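Local coordinates for protein nuclear hormone receptor HR38 (Drosophila melanogaster, PDB 1PDU) that probably acts as an orphan nuclear receptor that mediates an atypical ecdysteroid signalling pathway through its mainly helical ligand-binding domain, at residues 78-83 / 162-167. Residues are numbered along the deposited sequence; the frame is centred on the assembly and turned at random.
Sequences PEDQEL and HGLREP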
ATOM      1  N   PRO A  78      -5.607  10.854  17.783  1.00 48.11           N
ATOM      2  CA  PRO A  78      -6.524  10.087  16.930  1.00 48.78           C
ATOM      3  C   PRO A  78      -6.849  10.820  15.626  1.00 48.41           C
ATOM      4  O   PRO A  78      -7.106  10.198  14.599  1.00 48.14           O
ATOM      5  CB  PRO A  78      -7.748   9.910  17.823  1.00 48.60           C
ATOM      6  CG  PRO A  78      -7.137   9.841  19.191  1.00 48.39           C
ATOM      7  CD  PRO A  78      -6.144  10.977  19.148  1.00 48.03           C
ATOM      8  N   GLU A  79      -6.829  12.145  15.686  1.00 48.89           N
ATOM      9  CA  GLU A  79      -7.110  12.987  14.530  1.00 49.43           C
ATOM     10  C   GLU A  79      -5.990  12.850  13.502  1.00 48.47           C
ATOM     11  O   GLU A  79      -6.252  12.792  12.301  1.00 48.84           O
ATOM     12  CB  GLU A  79      -7.236  14.445  14.973  1.00 52.46           C
ATOM     13  CG  GLU A  79      -8.097  14.617  16.217  1.00 58.55           C
ATOM     14  CD  GLU A  79      -8.422  16.070  16.530  1.00 61.79           C
ATOM     15  OE1 GLU A  79      -9.418  16.302  17.262  1.00 62.59           O
ATOM     16  OE2 GLU A  79      -7.683  16.969  16.052  1.00 62.97           O
ATOM     17  N   ASP A  80      -4.745  12.803  13.974  1.00 46.57           N
ATOM     18  CA  ASP A  80      -3.608  12.663  13.073  1.00 45.76           C
ATOM     19  C   ASP A  80      -3.529  11.245  12.506  1.00 44.55           C
ATOM     20  O   ASP A  80      -3.175  11.056  11.344  1.00 44.00           O
ATOM     21  CB  ASP A  80      -2.307  13.038  13.786  1.00 46.58           C
ATOM     22  CG  ASP A  80      -2.221  14.531  14.099  1.00 48.42           C
ATOM     23  OD1 ASP A  80      -2.891  15.339  13.412  1.00 48.22           O
ATOM     24  OD2 ASP A  80      -1.473  14.901  15.027  1.00 50.34           O
ATOM     25  N   GLN A  81      -3.867  10.255  13.328  1.00 43.04           N
ATOM     26  CA  GLN A  81      -3.880   8.865  12.890  1.00 42.27           C
ATOM     27  C   GLN A  81      -4.830   8.757  11.698  1.00 42.03           C
ATOM     28  O   GLN A  81      -4.483   8.207  10.654  1.00 41.63           O
ATOM     29  CB  GLN A  81      -4.399   7.953  14.001  1.00 41.08           C
ATOM     30  CG  GLN A  81      -3.427   7.673  15.121  1.00 42.36           C
ATOM     31  CD  GLN A  81      -4.072   6.887  16.255  1.00 42.62           C
ATOM     32  OE1 GLN A  81      -4.798   5.923  16.024  1.00 43.56           O
ATOM     33  NE2 GLN A  81      -3.802   7.298  17.485  1.00 42.49           N
ATOM     34  N   GLU A  82      -6.035   9.288  11.879  1.00 41.48           N
ATOM     35  CA  GLU A  82      -7.065   9.261  10.854  1.00 40.99           C
ATOM     36  C   GLU A  82      -6.611  10.005   9.599  1.00 39.62           C
ATOM     37  O   GLU A  82      -6.723   9.496   8.485  1.00 39.83           O
ATOM     38  CB  GLU A  82      -8.347   9.892  11.408  1.00 43.90           C
ATOM     39  CG  GLU A  82      -9.536   9.877  10.458  1.00 48.59           C
ATOM     40  CD  GLU A  82     -10.694  10.737  10.956  1.00 52.04           C
ATOM     41  OE1 GLU A  82     -11.708  10.864  10.220  1.00 52.90           O
ATOM     42  OE2 GLU A  82     -10.585  11.288  12.081  1.00 52.91           O
ATOM     43  N   LEU A  83      -6.096  11.212   9.777  1.00 37.39           N
ATOM     44  CA  LEU A  83      -5.645  11.981   8.639  1.00 35.28           C
ATOM     45  C   LEU A  83      -4.543  11.232   7.899  1.00 34.33           C
ATOM     46  O   LEU A  83      -4.608  11.067   6.682  1.00 34.37           O
ATOM     47  CB  LEU A  83      -5.143  13.345   9.090  1.00 34.12           C
ATOM     48  CG  LEU A  83      -4.649  14.255   7.966  1.00 34.56           C
ATOM     49  CD1 LEU A  83      -5.731  14.373   6.906  1.00 35.14           C
ATOM     50  CD2 LEU A  83      -4.292  15.630   8.522  1.00 33.81           C
ATOM     51  N   HIS A 162      -0.981  17.801   5.009  1.00 43.28           N
ATOM     52  CA  HIS A 162      -1.557  19.073   5.395  1.00 43.86           C
ATOM     53  C   HIS A 162      -2.711  18.818   6.354  1.00 43.28           C
ATOM     54  O   HIS A 162      -3.512  17.906   6.150  1.00 41.71           O
ATOM     55  CB  HIS A 162      -2.037  19.838   4.153  1.00 45.26           C
ATOM     56  CG  HIS A 162      -0.929  20.225   3.221  1.00 46.64           C
ATOM     57  ND1 HIS A 162       0.182  20.928   3.638  1.00 46.05           N
ATOM     58  CD2 HIS A 162      -0.750  19.991   1.899  1.00 47.43           C
ATOM     59  CE1 HIS A 162       0.998  21.110   2.614  1.00 46.23           C
ATOM     60  NE2 HIS A 162       0.456  20.551   1.546  1.00 47.28           N
ATOM     61  N   GLY A 163      -2.775  19.611   7.419  1.00 43.81           N
ATOM     62  CA  GLY A 163      -3.845  19.459   8.387  1.00 43.79           C
ATOM     63  C   GLY A 163      -3.514  18.670   9.640  1.00 44.20           C
ATOM     64  O   GLY A 163      -4.402  18.408  10.455  1.00 44.79           O
ATOM     65  N   LEU A 164      -2.256  18.274   9.808  1.00 43.61           N
ATOM     66  CA  LEU A 164      -1.874  17.528  10.999  1.00 44.16           C
ATOM     67  C   LEU A 164      -1.858  18.430  12.229  1.00 45.75           C
ATOM     68  O   LEU A 164      -1.411  19.576  12.161  1.00 46.25           O
ATOM     69  CB  LEU A 164      -0.494  16.906  10.820  1.00 42.19           C
ATOM     70  CG  LEU A 164      -0.408  15.672   9.927  1.00 41.82           C
ATOM     71  CD1 LEU A 164       1.064  15.394   9.584  1.00 40.65           C
ATOM     72  CD2 LEU A 164      -1.057  14.484  10.636  1.00 39.67           C
ATOM     73  N   ARG A 165      -2.343  17.911  13.352  1.00 47.17           N
ATOM     74  CA  ARG A 165      -2.362  18.676  14.593  1.00 48.16           C
ATOM     75  C   ARG A 165      -0.945  18.774  15.172  1.00 48.92           C
ATOM     76  O   ARG A 165      -0.547  19.822  15.682  1.00 49.64           O
ATOM     77  CB  ARG A 165      -3.283  18.011  15.612  1.00 48.70           C
ATOM     78  CG  ARG A 165      -3.370  18.733  16.948  1.00 49.91           C
ATOM     79  CD  ARG A 165      -4.251  19.981  16.871  1.00 51.61           C
ATOM     80  NE  ARG A 165      -4.462  20.549  18.198  1.00 51.02           N
ATOM     81  CZ  ARG A 165      -3.517  21.151  18.914  1.00 51.94           C
ATOM     82  NH1 ARG A 165      -2.282  21.284  18.434  1.00 49.79           N
ATOM     83  NH2 ARG A 165      -3.799  21.586  20.135  1.00 51.85           N
ATOM     84  N   GLU A 166      -0.187  17.684  15.091  1.00 47.72           N
ATOM     85  CA  GLU A 166       1.180  17.670  15.609  1.00 48.35           C
ATOM     86  C   GLU A 166       2.156  17.231  14.520  1.00 48.35           C
ATOM     87  O   GLU A 166       2.755  16.160  14.606  1.00 49.49           O
ATOM     88  CB  GLU A 166       1.301  16.713  16.802  1.00 48.15           C
ATOM     89  CG  GLU A 166       0.438  17.060  18.007  1.00 48.03           C
ATOM     90  CD  GLU A 166       0.718  16.152  19.193  1.00 48.56           C
ATOM     91  OE1 GLU A 166       1.570  16.502  20.039  1.00 49.89           O
ATOM     92  OE2 GLU A 166       0.095  15.076  19.272  1.00 48.40           O
ATOM     93  N   PRO A 167       2.351  18.066  13.495  1.00 47.99           N
ATOM     94  CA  PRO A 167       3.265  17.717  12.407  1.00 48.20           C
ATOM     95  C   PRO A 167       4.655  17.310  12.888  1.00 48.47           C
ATOM     96  O   PRO A 167       5.242  16.349  12.384  1.00 47.58           O
ATOM     97  CB  PRO A 167       3.290  18.987  11.564  1.00 48.44           C
ATOM     98  CG  PRO A 167       3.115  20.064  12.606  1.00 49.27           C
ATOM     99  CD  PRO A 167       1.996  19.495  13.445  1.00 48.30           C
TER
HETATM  100  O   HOH W   1      -0.563  13.536  16.815  1.00 48.18           O
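D80, in the first turn of helix 78-100, faces the irregular loop 162-167, and its CA lies 5.6 Å from that of L164, the closest CA pair across the contact. The loop ends at E166, the N-cap position of helix 167-187, while G163, with a positive phi of 99°, bends the chain just before L164. D80 carries the polar half of the contact. With CG beside its own backbone N (chi1 -69°), its carboxylate takes two consecutive loop amides. R165 N gives a nearly straight bond of 2.6 Å to the syn lone pair of D80 OD1. E166 N reaches D80 OD2 at 3.1 Å, also on the syn side but 22° out of the carboxylate plane. L164 CD2 lies against the flank of D80, 3.7 Å from D80 CB. One turn on, L83 CD2 rests on the G163 backbone, 3.3 Å from G163 C, and meets L164 CD2 at 4.0 Å. Gripping two successive N-H groups with one buried carboxylate probably helps to hold the loop on its way into helix 167-187, joining it to the start of helix 78-100 at the surface of the nuclear-receptor ligand-binding domain; those amides probably help to stabilise the negative charge of D80.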